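Local coordinates for protein aldehyde dehydrogenase (Anabaena variabilis, PDB 4H7N) that probably oxidises aldehydes to carboxylic acids with NAD+ as the electron acceptor, at residues R39-W44 with G154-V159; L124-L129 with R452-Q457; I321-E326 with S357-T362. One frame throughout, in Å; residues are numbered along the deposited sequence.

Contact 1: residues R39-W44 with G154-V159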
ATOM      1  N   ARG A  39       3.636 -24.495   4.409  1.00 36.72           N
ATOM      2  CA  ARG A  39       3.481 -25.795   3.767  1.00 39.60           C
ATOM      3  C   ARG A  39       2.014 -26.119   3.524  1.00 36.59           C
ATOM      4  O   ARG A  39       1.671 -26.686   2.509  1.00 36.84           O
ATOM      5  CB  ARG A  39       4.165 -26.892   4.591  1.00 45.60           C
ATOM      6  CG  ARG A  39       5.662 -26.966   4.296  1.00 53.28           C
ATOM      7  CD  ARG A  39       6.337 -28.236   4.817  1.00 61.72           C
ATOM      8  NE  ARG A  39       7.147 -27.921   5.992  1.00 68.41           N
ATOM      9  CZ  ARG A  39       6.750 -28.010   7.264  1.00 71.50           C
ATOM     10  NH1 ARG A  39       5.539 -28.476   7.604  1.00 73.16           N
ATOM     11  NH2 ARG A  39       7.598 -27.644   8.213  1.00 71.12           N
ATOM     12  N   ALA A  40       1.149 -25.755   4.457  1.00 33.98           N
ATOM     13  CA  ALA A  40      -0.270 -26.038   4.310  1.00 32.92           C
ATOM     14  C   ALA A  40      -0.989 -25.045   3.382  1.00 31.28           C
ATOM     15  O   ALA A  40      -2.097 -25.330   2.901  1.00 29.57           O
ATOM     16  CB  ALA A  40      -0.938 -26.036   5.680  1.00 34.80           C
ATOM     17  N   GLN A  41      -0.371 -23.873   3.157  1.00 30.59           N
ATOM     18  CA  GLN A  41      -0.984 -22.812   2.386  1.00 28.57           C
ATOM     19  C   GLN A  41      -1.241 -23.148   0.917  1.00 28.57           C
ATOM     20  O   GLN A  41      -2.213 -22.687   0.359  1.00 27.67           O
ATOM     21  CB  GLN A  41      -0.124 -21.537   2.493  1.00 27.73           C
ATOM     22  CG  GLN A  41      -0.751 -20.299   1.875  1.00 26.35           C
ATOM     23  CD  GLN A  41      -0.444 -20.162   0.421  1.00 27.73           C
ATOM     24  OE1 GLN A  41       0.583 -20.617  -0.027  1.00 27.95           O
ATOM     25  NE2 GLN A  41      -1.346 -19.524  -0.335  1.00 29.03           N
ATOM     26  N   SER A  42      -0.388 -23.948   0.302  1.00 32.55           N
ATOM     27  CA  SER A  42      -0.595 -24.348  -1.093  1.00 35.45           C
ATOM     28  C   SER A  42      -1.911 -25.052  -1.306  1.00 35.96           C
ATOM     29  O   SER A  42      -2.654 -24.695  -2.203  1.00 33.13           O
ATOM     30  CB  SER A  42       0.530 -25.247  -1.558  1.00 39.77           C
ATOM     31  OG  SER A  42       1.781 -24.574  -1.359  1.00 42.95           O
ATOM     32  N   ARG A  43      -2.199 -26.048  -0.479  1.00 35.30           N
ATOM     33  CA  ARG A  43      -3.462 -26.755  -0.571  1.00 36.74           C
ATOM     34  C   ARG A  43      -4.642 -25.823  -0.292  1.00 33.74           C
ATOM     35  O   ARG A  43      -5.636 -25.876  -0.988  1.00 32.30           O
ATOM     36  CB  ARG A  43      -3.505 -27.903   0.441  1.00 40.61           C
ATOM     37  CG  ARG A  43      -4.738 -28.757   0.302  1.00 45.01           C
ATOM     38  CD  ARG A  43      -4.949 -29.707   1.478  1.00 49.92           C
ATOM     39  NE  ARG A  43      -6.275 -30.247   1.269  1.00 56.88           N
ATOM     40  CZ  ARG A  43      -6.560 -31.242   0.435  1.00 60.62           C
ATOM     41  NH1 ARG A  43      -5.599 -31.882  -0.211  1.00 63.42           N
ATOM     42  NH2 ARG A  43      -7.819 -31.624   0.274  1.00 61.95           N
ATOM     43  N   TRP A  44      -4.522 -24.968   0.729  1.00 31.34           N
ATOM     44  CA  TRP A  44      -5.549 -23.933   0.999  1.00 29.83           C
ATOM     45  C   TRP A  44      -5.842 -23.009  -0.230  1.00 29.56           C
ATOM     46  O   TRP A  44      -7.004 -22.779  -0.603  1.00 27.17           O
ATOM     47  CB  TRP A  44      -5.161 -23.156   2.254  1.00 28.06           C
ATOM     48  CG  TRP A  44      -6.034 -22.131   2.708  1.00 25.71           C
ATOM     49  CD1 TRP A  44      -5.733 -20.799   2.770  1.00 24.80           C
ATOM     50  CD2 TRP A  44      -7.360 -22.268   3.232  1.00 26.40           C
ATOM     51  NE1 TRP A  44      -6.787 -20.107   3.291  1.00 25.97           N
ATOM     52  CE2 TRP A  44      -7.791 -20.976   3.606  1.00 25.43           C
ATOM     53  CE3 TRP A  44      -8.214 -23.351   3.446  1.00 26.98           C
ATOM     54  CZ2 TRP A  44      -9.044 -20.725   4.096  1.00 25.42           C
ATOM     55  CZ3 TRP A  44      -9.456 -23.101   3.996  1.00 27.65           C
ATOM     56  CH2 TRP A  44      -9.863 -21.788   4.287  1.00 26.18           C
ATOM     57  N   GLY A 154      -7.012 -16.795   0.263  1.00 24.55           N
ATOM     58  CA  GLY A 154      -6.103 -17.893   0.071  1.00 25.86           C
ATOM     59  C   GLY A 154      -4.788 -17.802   0.838  1.00 24.89           C
ATOM     60  O   GLY A 154      -3.935 -18.614   0.632  1.00 25.35           O
ATOM     61  N   CYS A 155      -4.682 -16.873   1.773  1.00 24.52           N
ATOM     62  CA  CYS A 155      -3.522 -16.743   2.637  1.00 23.49           C
ATOM     63  C   CYS A 155      -3.634 -17.665   3.836  1.00 23.99           C
ATOM     64  O   CYS A 155      -4.703 -17.907   4.326  1.00 25.08           O
ATOM     65  CB  CYS A 155      -3.472 -15.329   3.215  1.00 23.67           C
ATOM     66  SG  CYS A 155      -3.552 -13.938   2.029  1.00 23.96           S
ATOM     67  N   ALA A 156      -2.498 -18.107   4.357  1.00 24.38           N
ATOM     68  CA  ALA A 156      -2.414 -18.529   5.746  1.00 23.57           C
ATOM     69  C   ALA A 156      -2.144 -17.315   6.640  1.00 23.89           C
ATOM     70  O   ALA A 156      -1.588 -16.271   6.193  1.00 22.70           O
ATOM     71  CB  ALA A 156      -1.322 -19.572   5.920  1.00 25.10           C
ATOM     72  N   VAL A 157      -2.627 -17.393   7.885  1.00 23.12           N
ATOM     73  CA  VAL A 157      -2.589 -16.248   8.753  1.00 22.18           C
ATOM     74  C   VAL A 157      -2.105 -16.687  10.133  1.00 22.94           C
ATOM     75  O   VAL A 157      -2.634 -17.679  10.690  1.00 22.97           O
ATOM     76  CB  VAL A 157      -3.975 -15.603   8.900  1.00 22.76           C
ATOM     77  CG1 VAL A 157      -3.878 -14.356   9.757  1.00 23.66           C
ATOM     78  CG2 VAL A 157      -4.611 -15.292   7.552  1.00 23.08           C
ATOM     79  N   VAL A 158      -1.093 -15.994  10.652  1.00 22.54           N
ATOM     80  CA  VAL A 158      -0.660 -16.136  12.065  1.00 22.82           C
ATOM     81  C   VAL A 158      -1.166 -14.951  12.876  1.00 21.18           C
ATOM     82  O   VAL A 158      -0.865 -13.810  12.569  1.00 21.02           O
ATOM     83  CB  VAL A 158       0.871 -16.207  12.203  1.00 24.77           C
ATOM     84  CG1 VAL A 158       1.251 -16.465  13.643  1.00 25.54           C
ATOM     85  CG2 VAL A 158       1.398 -17.363  11.416  1.00 28.34           C
ATOM     86  N   VAL A 159      -1.981 -15.211  13.871  1.00 20.83           N
ATOM     87  CA  VAL A 159      -2.591 -14.198  14.648  1.00 22.07           C
ATOM     88  C   VAL A 159      -1.986 -14.177  16.052  1.00 21.73           C
ATOM     89  O   VAL A 159      -1.983 -15.199  16.728  1.00 22.40           O
ATOM     90  CB  VAL A 159      -4.132 -14.468  14.796  1.00 23.07           C
ATOM     91  CG1 VAL A 159      -4.825 -13.402  15.657  1.00 22.81           C
ATOM     92  CG2 VAL A 159      -4.766 -14.565  13.442  1.00 23.33           C
TER
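Q41 and W44, one turn apart on a helix, close over the turn at G154 where another helix ends and a strand is about to begin. G154 stops helix 147-153 with a Schellman motif, and its positive phi (103°) would drive any beta carbon into the carbonyl oxygen of A153, so glycine suits the position by its backbone alone. The turn presents the carbonyl oxygen of G154 to the helix of residues 39-44. Q41 meets it with its amide nitrogen: NE2 donates to G154 O over 2.9 Å, a nearly straight bond (170°) that lies in the plane of the glutamine amide but is somewhat tilted from the plane of the carbonyl. Placing CG anti to the backbone N (chi1 -173°) brings Q41 CG to A156 N at 3.7 Å, and the bend at chi2 then brings NE2 to G154 O. The same nitrogen also bonds to OE1 of Q45, so two acceptors fix the rotation of the amide. Nearer the backbone, Q41 CB rests on A156 CB at 4.1 Å.

W44 approaches the turn with the pyrrole part of its indole, which lies obliquely beside the G154 and C155 carbonyls. Its CD1 packs 3.5 Å from G154 O, and NE1 lies 3.2 Å from C155 O. NE1 makes a weak hydrogen bond to L151 O in the last turn of helix 147-153.

The contact is buried packing that seats helix 27-46 against the beta-alpha-beta crossover linking parallel strands 118-134 and 156-161. Q41 also touches P126 and P128 of strand 118-134, and W44 packs on L182 and V185, just before strand 186-188.

Contact 2: residues L124-L129 with R452-Q457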
ATOM      1  N   LEU A 124      -5.100 -13.390  -9.604  1.00 35.56           N
ATOM      2  CA  LEU A 124      -4.768 -12.875  -8.295  1.00 34.64           C
ATOM      3  C   LEU A 124      -4.074 -13.963  -7.453  1.00 34.69           C
ATOM      4  O   LEU A 124      -4.570 -15.060  -7.358  1.00 35.06           O
ATOM      5  CB  LEU A 124      -6.045 -12.422  -7.636  1.00 37.43           C
ATOM      6  CG  LEU A 124      -6.713 -11.300  -8.431  1.00 42.60           C
ATOM      7  CD1 LEU A 124      -8.216 -11.558  -8.525  1.00 47.47           C
ATOM      8  CD2 LEU A 124      -6.403  -9.944  -7.853  1.00 41.82           C
ATOM      9  N   VAL A 125      -2.939 -13.638  -6.853  1.00 31.01           N
ATOM     10  CA  VAL A 125      -2.115 -14.606  -6.138  1.00 31.79           C
ATOM     11  C   VAL A 125      -1.978 -14.120  -4.675  1.00 29.58           C
ATOM     12  O   VAL A 125      -1.391 -13.053  -4.428  1.00 30.17           O
ATOM     13  CB  VAL A 125      -0.705 -14.663  -6.774  1.00 32.65           C
ATOM     14  CG1 VAL A 125       0.150 -15.735  -6.140  1.00 37.04           C
ATOM     15  CG2 VAL A 125      -0.827 -14.945  -8.263  1.00 37.27           C
ATOM     16  N   PRO A 126      -2.497 -14.889  -3.706  1.00 28.85           N
ATOM     17  CA  PRO A 126      -2.389 -14.405  -2.316  1.00 25.98           C
ATOM     18  C   PRO A 126      -0.961 -14.325  -1.796  1.00 24.63           C
ATOM     19  O   PRO A 126      -0.133 -15.131  -2.159  1.00 26.01           O
ATOM     20  CB  PRO A 126      -3.155 -15.456  -1.519  1.00 28.91           C
ATOM     21  CG  PRO A 126      -3.139 -16.710  -2.355  1.00 29.42           C
ATOM     22  CD  PRO A 126      -3.081 -16.237  -3.788  1.00 29.48           C
ATOM     23  N   TYR A 127      -0.691 -13.400  -0.872  1.00 25.16           N
ATOM     24  CA  TYR A 127       0.531 -13.474  -0.060  1.00 24.23           C
ATOM     25  C   TYR A 127       0.457 -14.796   0.702  1.00 24.36           C
ATOM     26  O   TYR A 127      -0.565 -15.066   1.322  1.00 26.65           O
ATOM     27  CB  TYR A 127       0.598 -12.324   0.905  1.00 24.46           C
ATOM     28  CG  TYR A 127       0.867 -10.998   0.233  1.00 25.92           C
ATOM     29  CD1 TYR A 127      -0.159 -10.242  -0.265  1.00 27.23           C
ATOM     30  CD2 TYR A 127       2.155 -10.514   0.076  1.00 29.02           C
ATOM     31  CE1 TYR A 127       0.078  -9.022  -0.918  1.00 27.96           C
ATOM     32  CE2 TYR A 127       2.410  -9.298  -0.580  1.00 30.00           C
ATOM     33  CZ  TYR A 127       1.359  -8.575  -1.068  1.00 28.44           C
ATOM     34  OH  TYR A 127       1.572  -7.410  -1.694  1.00 32.62           O
ATOM     35  N   PRO A 128       1.521 -15.599   0.699  1.00 24.27           N
ATOM     36  CA  PRO A 128       1.338 -16.907   1.370  1.00 24.95           C
ATOM     37  C   PRO A 128       1.097 -16.833   2.894  1.00 25.63           C
ATOM     38  O   PRO A 128       0.300 -17.621   3.417  1.00 26.56           O
ATOM     39  CB  PRO A 128       2.630 -17.631   1.065  1.00 26.13           C
ATOM     40  CG  PRO A 128       3.075 -17.052  -0.257  1.00 26.12           C
ATOM     41  CD  PRO A 128       2.719 -15.592  -0.164  1.00 24.66           C
ATOM     42  N   LEU A 129       1.781 -15.941   3.574  1.00 22.98           N
ATOM     43  CA  LEU A 129       1.699 -15.845   5.042  1.00 23.99           C
ATOM     44  C   LEU A 129       1.561 -14.415   5.560  1.00 23.91           C
ATOM     45  O   LEU A 129       2.421 -13.546   5.339  1.00 23.41           O
ATOM     46  CB  LEU A 129       2.897 -16.511   5.674  1.00 25.17           C
ATOM     47  CG  LEU A 129       2.821 -16.643   7.212  1.00 25.71           C
ATOM     48  CD1 LEU A 129       1.626 -17.517   7.626  1.00 26.78           C
ATOM     49  CD2 LEU A 129       4.089 -17.214   7.787  1.00 27.15           C
ATOM     50  N   ARG A 452      -6.127  -6.113  -0.841  1.00 28.90           N
ATOM     51  CA  ARG A 452      -4.807  -5.890  -0.324  1.00 28.16           C
ATOM     52  C   ARG A 452      -3.974  -7.161  -0.097  1.00 26.45           C
ATOM     53  O   ARG A 452      -2.729  -7.082  -0.046  1.00 24.64           O
ATOM     54  CB  ARG A 452      -4.865  -4.970   0.884  1.00 32.47           C
ATOM     55  CG  ARG A 452      -5.366  -5.580   2.116  1.00 31.87           C
ATOM     56  CD  ARG A 452      -5.785  -4.497   3.153  1.00 31.63           C
ATOM     57  NE  ARG A 452      -6.839  -5.153   3.905  1.00 29.59           N
ATOM     58  CZ  ARG A 452      -6.937  -5.294   5.229  1.00 33.47           C
ATOM     59  NH1 ARG A 452      -6.048  -4.789   6.060  1.00 31.24           N
ATOM     60  NH2 ARG A 452      -7.992  -5.927   5.724  1.00 34.05           N
ATOM     61  N   PHE A 453      -4.633  -8.313   0.076  1.00 23.95           N
ATOM     62  CA  PHE A 453      -3.937  -9.574   0.382  1.00 23.39           C
ATOM     63  C   PHE A 453      -3.550 -10.398  -0.860  1.00 23.99           C
ATOM     64  O   PHE A 453      -3.101 -11.521  -0.720  1.00 25.70           O
ATOM     65  CB  PHE A 453      -4.810 -10.444   1.304  1.00 23.30           C
ATOM     66  CG  PHE A 453      -5.041  -9.821   2.651  1.00 22.16           C
ATOM     67  CD1 PHE A 453      -3.979  -9.448   3.427  1.00 21.66           C
ATOM     68  CD2 PHE A 453      -6.301  -9.485   3.052  1.00 21.97           C
ATOM     69  CE1 PHE A 453      -4.167  -8.841   4.681  1.00 22.59           C
ATOM     70  CE2 PHE A 453      -6.509  -8.826   4.248  1.00 20.84           C
ATOM     71  CZ  PHE A 453      -5.453  -8.522   5.070  1.00 22.52           C
ATOM     72  N   LEU A 454      -3.755  -9.822  -2.036  1.00 25.38           N
ATOM     73  CA  LEU A 454      -3.567 -10.473  -3.345  1.00 27.44           C
ATOM     74  C   LEU A 454      -2.639  -9.668  -4.192  1.00 29.74           C
ATOM     75  O   LEU A 454      -2.670  -8.414  -4.133  1.00 29.36           O
ATOM     76  CB  LEU A 454      -4.919 -10.556  -4.072  1.00 30.45           C
ATOM     77  CG  LEU A 454      -5.925 -11.478  -3.335  1.00 30.97           C
ATOM     78  CD1 LEU A 454      -7.307 -11.094  -3.799  1.00 35.96           C
ATOM     79  CD2 LEU A 454      -5.652 -12.939  -3.656  1.00 32.19           C
ATOM     80  N   ARG A 455      -1.753 -10.343  -4.911  1.00 28.20           N
ATOM     81  CA  ARG A 455      -0.975  -9.665  -5.916  1.00 29.52           C
ATOM     82  C   ARG A 455      -1.674  -9.932  -7.245  1.00 28.29           C
ATOM     83  O   ARG A 455      -2.057 -11.051  -7.541  1.00 28.44           O
ATOM     84  CB  ARG A 455       0.433 -10.205  -5.987  1.00 30.63           C
ATOM     85  CG  ARG A 455       1.299  -9.808  -4.828  1.00 35.83           C
ATOM     86  CD  ARG A 455       2.727 -10.173  -5.209  1.00 42.64           C
ATOM     87  NE  ARG A 455       3.751  -9.787  -4.223  1.00 45.95           N
ATOM     88  CZ  ARG A 455       4.166 -10.548  -3.217  1.00 46.82           C
ATOM     89  NH1 ARG A 455       5.135 -10.089  -2.423  1.00 50.42           N
ATOM     90  NH2 ARG A 455       3.614 -11.739  -2.989  1.00 47.94           N
ATOM     91  N   LYS A 456      -1.847  -8.879  -8.013  1.00 28.03           N
ATOM     92  CA  LYS A 456      -2.392  -8.964  -9.350  1.00 30.89           C
ATOM     93  C   LYS A 456      -1.307  -9.386 -10.310  1.00 29.80           C
ATOM     94  O   LYS A 456      -0.167  -8.920 -10.224  1.00 29.45           O
ATOM     95  CB  LYS A 456      -2.966  -7.593  -9.747  1.00 34.93           C
ATOM     96  CG  LYS A 456      -4.215  -7.202  -8.974  1.00 38.63           C
ATOM     97  CD  LYS A 456      -4.594  -5.746  -9.253  1.00 44.40           C
ATOM     98  CE  LYS A 456      -5.263  -5.057  -8.057  1.00 47.45           C
ATOM     99  NZ  LYS A 456      -5.339  -3.584  -8.353  1.00 51.83           N
ATOM    100  N   GLN A 457      -1.654 -10.299 -11.194  1.00 32.24           N
ATOM    101  CA  GLN A 457      -0.772 -10.790 -12.257  1.00 32.42           C
ATOM    102  C   GLN A 457      -1.446 -10.567 -13.578  1.00 34.27           C
ATOM    103  O   GLN A 457      -2.616 -10.921 -13.741  1.00 35.21           O
ATOM    104  CB  GLN A 457      -0.606 -12.300 -12.139  1.00 35.24           C
ATOM    105  CG  GLN A 457       0.464 -12.764 -11.251  1.00 37.21           C
ATOM    106  CD  GLN A 457       0.748 -14.259 -11.422  1.00 39.10           C
ATOM    107  OE1 GLN A 457      -0.163 -15.078 -11.470  1.00 40.73           O
ATOM    108  NE2 GLN A 457       2.006 -14.601 -11.479  1.00 37.76           N
TER
HETATM  109  O   HOH W   1       1.750 -12.960  -3.880  1.00 33.92           O
HETATM  110  O   HOH W   2      -1.296  -5.491  -1.473  1.00 41.41           O
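An antiparallel ladder joins V125 to R455, a hydrogen-bonded pair flanked by non-hydrogen-bonded pairs L124-K456 and P126-L454; as in related aldehyde dehydrogenases, it belongs to strands through which subunits associate. V125 N donates to R455 O and R455 N to V125 O, each over 2.8 Å, and Y127 N continues the ladder to F453 O at 3.1 Å. On one face L454 CD2 packs 4.0 Å from L124 CB and 4.1 Å from P126 CB. On the other, V125 CG2 approaches Q457 OE1 at 3.3 Å, while Q457 NE2 donates to A413 O of the second subunit. With CG anti to its carbonyl carbon (chi1 -71°), the Y127 ring crosses the R455 side chain, CE2 centred 3.3 Å above the guanidinium, planes 39° apart, while its CD1 edge meets F453 O. The ring meets F205 edge-to-face, and R455 has F435 of the second subunit as cation-pi partner. A water donates to R452 O and bonds weakly to Y127 OH.

Replacing Y127 by alanine would probably uncover that guanidinium face and open a gap beside F205.

Strand 454-462 runs between strand 118-134 and the second subunit, whose E431 pairs with K456; F453 and L454 pack on helix 147-153.

Contact 3: residues I321-E326 with S357-T362; sequences ILDAVE and SMKVMT
D323 reaches from its helix to the turn at M358-V360, where it bonds one backbone amide directly and the next through a water. With CG anti to the backbone N (chi1 167°), the carboxylate is placed so that OD2 comes to K359 N. OD2 accepts the K359 amide, N to OD2 2.9 Å, from the syn side and 33° out of the carboxylate plane. A water bridges the same oxygen to the next amide: it donates to D323 OD2 at 2.7 Å and accepts from V360 N at 2.8 Å. The second oxygen, OD1, forms a salt bridge with K327, so each carboxylate oxygen has its own partner and the group is unlikely to rotate.

The lysine side chain lies across that carboxylate at about a right angle. K359 CG passes D323 OD2 at 3.6 Å, and the methylenes beyond it skirt D323 CG and CB. A bend at chi4 (-95°) leaves NZ of K359 5.3 Å from D323 OD1, so the charges can attract only at a distance; NZ instead has a long, weak ion pair with D319.

M358, present as selenomethionine, has its chain extended beyond CG and reaches obliquely to A324. SE sits 4.1 Å from A324 CB, and the terminal CE comes to A324 O at 3.6 Å. The small alanine probably allows the chain to lie this close to the helix. On the same alanine, V360 CG1, held in the crowded position between its own N and carbonyl carbon, meets A324 CB at 4.2 Å.

The contact ties the end of helix 311-326 to the loop between strands 349-352 and 369-375. A324 and V360 both rest on M351 of the first strand, and V360 also touches I369 of the second, so helix and loop pack together against the seven-stranded sheet.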
ATOM      1  N   ILE A 321      -6.891  13.158  33.376  1.00 32.21           N
ATOM      2  CA  ILE A 321      -7.843  13.845  34.250  1.00 33.64           C
ATOM      3  C   ILE A 321      -7.091  14.812  35.176  1.00 33.54           C
ATOM      4  O   ILE A 321      -7.433  15.994  35.277  1.00 32.79           O
ATOM      5  CB  ILE A 321      -8.686  12.842  35.098  1.00 35.29           C
ATOM      6  CG1 ILE A 321      -9.559  11.990  34.229  1.00 35.87           C
ATOM      7  CG2 ILE A 321      -9.596  13.569  36.081  1.00 38.56           C
ATOM      8  CD1 ILE A 321     -10.183  10.837  34.966  1.00 36.81           C
ATOM      9  N   LEU A 322      -6.037  14.334  35.817  1.00 36.81           N
ATOM     10  CA  LEU A 322      -5.213  15.234  36.657  1.00 37.70           C
ATOM     11  C   LEU A 322      -4.566  16.396  35.911  1.00 37.81           C
ATOM     12  O   LEU A 322      -4.612  17.551  36.375  1.00 37.71           O
ATOM     13  CB  LEU A 322      -4.129  14.449  37.385  1.00 40.70           C
ATOM     14  CG  LEU A 322      -4.638  13.451  38.428  1.00 44.24           C
ATOM     15  CD1 LEU A 322      -3.470  12.604  38.929  1.00 48.21           C
ATOM     16  CD2 LEU A 322      -5.342  14.102  39.611  1.00 44.57           C
ATOM     17  N   ASP A 323      -3.968  16.119  34.755  1.00 36.16           N
ATOM     18  CA  ASP A 323      -3.369  17.208  33.933  1.00 36.51           C
ATOM     19  C   ASP A 323      -4.456  18.253  33.603  1.00 36.00           C
ATOM     20  O   ASP A 323      -4.226  19.465  33.690  1.00 35.19           O
ATOM     21  CB  ASP A 323      -2.759  16.619  32.650  1.00 35.56           C
ATOM     22  CG  ASP A 323      -2.401  17.680  31.622  1.00 37.63           C
ATOM     23  OD1 ASP A 323      -1.343  18.337  31.770  1.00 38.25           O
ATOM     24  OD2 ASP A 323      -3.158  17.862  30.643  1.00 34.96           O
ATOM     25  N   ALA A 324      -5.648  17.769  33.218  1.00 34.62           N
ATOM     26  CA  ALA A 324      -6.782  18.651  32.898  1.00 34.32           C
ATOM     27  C   ALA A 324      -7.188  19.549  34.070  1.00 36.10           C
ATOM     28  O   ALA A 324      -7.315  20.776  33.920  1.00 36.20           O
ATOM     29  CB  ALA A 324      -7.986  17.842  32.421  1.00 34.84           C
ATOM     30  N   VAL A 325      -7.374  18.929  35.229  1.00 35.95           N
ATOM     31  CA  VAL A 325      -7.736  19.653  36.435  1.00 37.57           C
ATOM     32  C   VAL A 325      -6.647  20.663  36.825  1.00 39.66           C
ATOM     33  O   VAL A 325      -6.942  21.835  37.048  1.00 40.79           O
ATOM     34  CB  VAL A 325      -8.102  18.694  37.589  1.00 37.54           C
ATOM     35  CG1 VAL A 325      -8.177  19.445  38.927  1.00 40.34           C
ATOM     36  CG2 VAL A 325      -9.440  18.006  37.292  1.00 36.78           C
ATOM     37  N   GLU A 326      -5.389  20.239  36.850  1.00 40.98           N
ATOM     38  CA  GLU A 326      -4.299  21.185  37.064  1.00 44.35           C
ATOM     39  C   GLU A 326      -4.396  22.409  36.134  1.00 42.51           C
ATOM     40  O   GLU A 326      -4.022  23.490  36.518  1.00 43.20           O
ATOM     41  CB  GLU A 326      -2.943  20.476  36.898  1.00 48.27           C
ATOM     42  CG  GLU A 326      -1.720  21.383  36.718  1.00 55.48           C
ATOM     43  CD  GLU A 326      -1.300  22.093  37.991  1.00 64.80           C
ATOM     44  OE1 GLU A 326      -2.014  21.955  39.019  1.00 70.93           O
ATOM     45  OE2 GLU A 326      -0.250  22.796  37.973  1.00 71.76           O
ATOM     46  N   SER A 357      -4.212  22.984  25.398  1.00 35.67           N
ATOM     47  CA  SER A 357      -2.976  22.832  26.197  1.00 37.02           C
ATOM     48  C   SER A 357      -3.002  21.529  27.008  1.00 36.85           C
ATOM     49  O   SER A 357      -1.984  21.116  27.540  1.00 36.26           O
ATOM     50  CB  SER A 357      -2.768  23.999  27.164  1.00 38.64           C
ATOM     51  OG  SER A 357      -3.677  23.919  28.253  1.00 37.96           O
HETATM   52  N   MSE A 358      -4.159  20.872  27.100  1.00 34.06           N
HETATM   53  CA  MSE A 358      -4.302  19.692  27.963  1.00 33.49           C
HETATM   54  C   MSE A 358      -4.141  18.382  27.195  1.00 33.58           C
HETATM   55  O   MSE A 358      -4.583  18.239  26.026  1.00 34.63           O
HETATM   56  CB  MSE A 358      -5.704  19.689  28.635  1.00 33.76           C
HETATM   57  CG  MSE A 358      -6.051  20.941  29.391  1.00 33.99           C
HETATM   58 SE   MSE A 358      -7.996  20.970  29.775  1.00 36.35          SE
HETATM   59  CE  MSE A 358      -7.916  22.581  30.878  1.00 36.58           C
ATOM     60  N   LYS A 359      -3.573  17.377  27.862  1.00 34.43           N
ATOM     61  CA  LYS A 359      -3.398  16.063  27.266  1.00 34.66           C
ATOM     62  C   LYS A 359      -4.679  15.444  26.823  1.00 33.29           C
ATOM     63  O   LYS A 359      -4.732  14.762  25.799  1.00 29.81           O
ATOM     64  CB  LYS A 359      -2.801  15.112  28.280  1.00 38.49           C
ATOM     65  CG  LYS A 359      -1.358  15.416  28.632  1.00 41.40           C
ATOM     66  CD  LYS A 359      -0.973  14.495  29.778  1.00 43.07           C
ATOM     67  CE  LYS A 359       0.288  14.933  30.482  1.00 46.38           C
ATOM     68  NZ  LYS A 359       1.425  14.188  29.901  1.00 48.90           N
ATOM     69  N   VAL A 360      -5.721  15.643  27.619  1.00 34.15           N
ATOM     70  CA  VAL A 360      -7.009  15.023  27.316  1.00 33.04           C
ATOM     71  C   VAL A 360      -7.599  15.496  25.968  1.00 31.41           C
ATOM     72  O   VAL A 360      -8.485  14.863  25.419  1.00 31.14           O
ATOM     73  CB  VAL A 360      -7.991  15.248  28.500  1.00 33.41           C
ATOM     74  CG1 VAL A 360      -8.597  16.640  28.450  1.00 33.26           C
ATOM     75  CG2 VAL A 360      -9.063  14.178  28.517  1.00 33.88           C
HETATM   76  N   MSE A 361      -7.135  16.634  25.469  1.00 31.06           N
HETATM   77  CA  MSE A 361      -7.548  17.151  24.167  1.00 32.32           C
HETATM   78  C   MSE A 361      -6.568  16.897  23.037  1.00 33.70           C
HETATM   79  O   MSE A 361      -6.854  17.232  21.877  1.00 31.63           O
HETATM   80  CB  MSE A 361      -7.919  18.628  24.367  1.00 35.47           C
HETATM   81  CG  MSE A 361      -9.268  18.578  25.096  1.00 39.64           C
HETATM   82 SE   MSE A 361     -10.304  20.173  24.719  0.85 48.86          SE
HETATM   83  CE  MSE A 361     -11.267  19.347  23.216  1.00 39.62           C
ATOM     84  N   THR A 362      -5.417  16.304  23.333  1.00 33.99           N
ATOM     85  CA  THR A 362      -4.418  16.124  22.309  1.00 35.80           C
ATOM     86  C   THR A 362      -3.914  14.677  22.206  1.00 35.73           C
ATOM     87  O   THR A 362      -3.848  14.173  21.112  1.00 38.97           O
ATOM     88  CB  THR A 362      -3.225  17.044  22.517  1.00 36.90           C
ATOM     89  OG1 THR A 362      -2.633  16.752  23.774  1.00 34.28           O
ATOM     90  CG2 THR A 362      -3.656  18.498  22.458  1.00 38.62           C
TER
HETATM   91  O   HOH W   3      -5.509  16.686  30.237  1.00 33.73           O

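Contacts 1 and 2 adjoin one another: A156 N lies 3.0 Å from P128 O, a probable hydrogen bond, and Q41 CG packs on that same P128 O. Both reach the sheet containing strands 118-134 and 156-161, contact 1 from a covering helix and contact 2 by strand pairing. Contact 3 lies on the other side of the chain's centre, about 28 Å from contact 1 and 24 Å from contact 2 between nearest atoms, on a different sheet. Contacts 1 and 3 are buried and each relies on one side chain bonding backbone, a neutral amide in one and a carboxylate in the other. Contact 2, partly buried, depends on backbone ladder bonds and borders the second subunit.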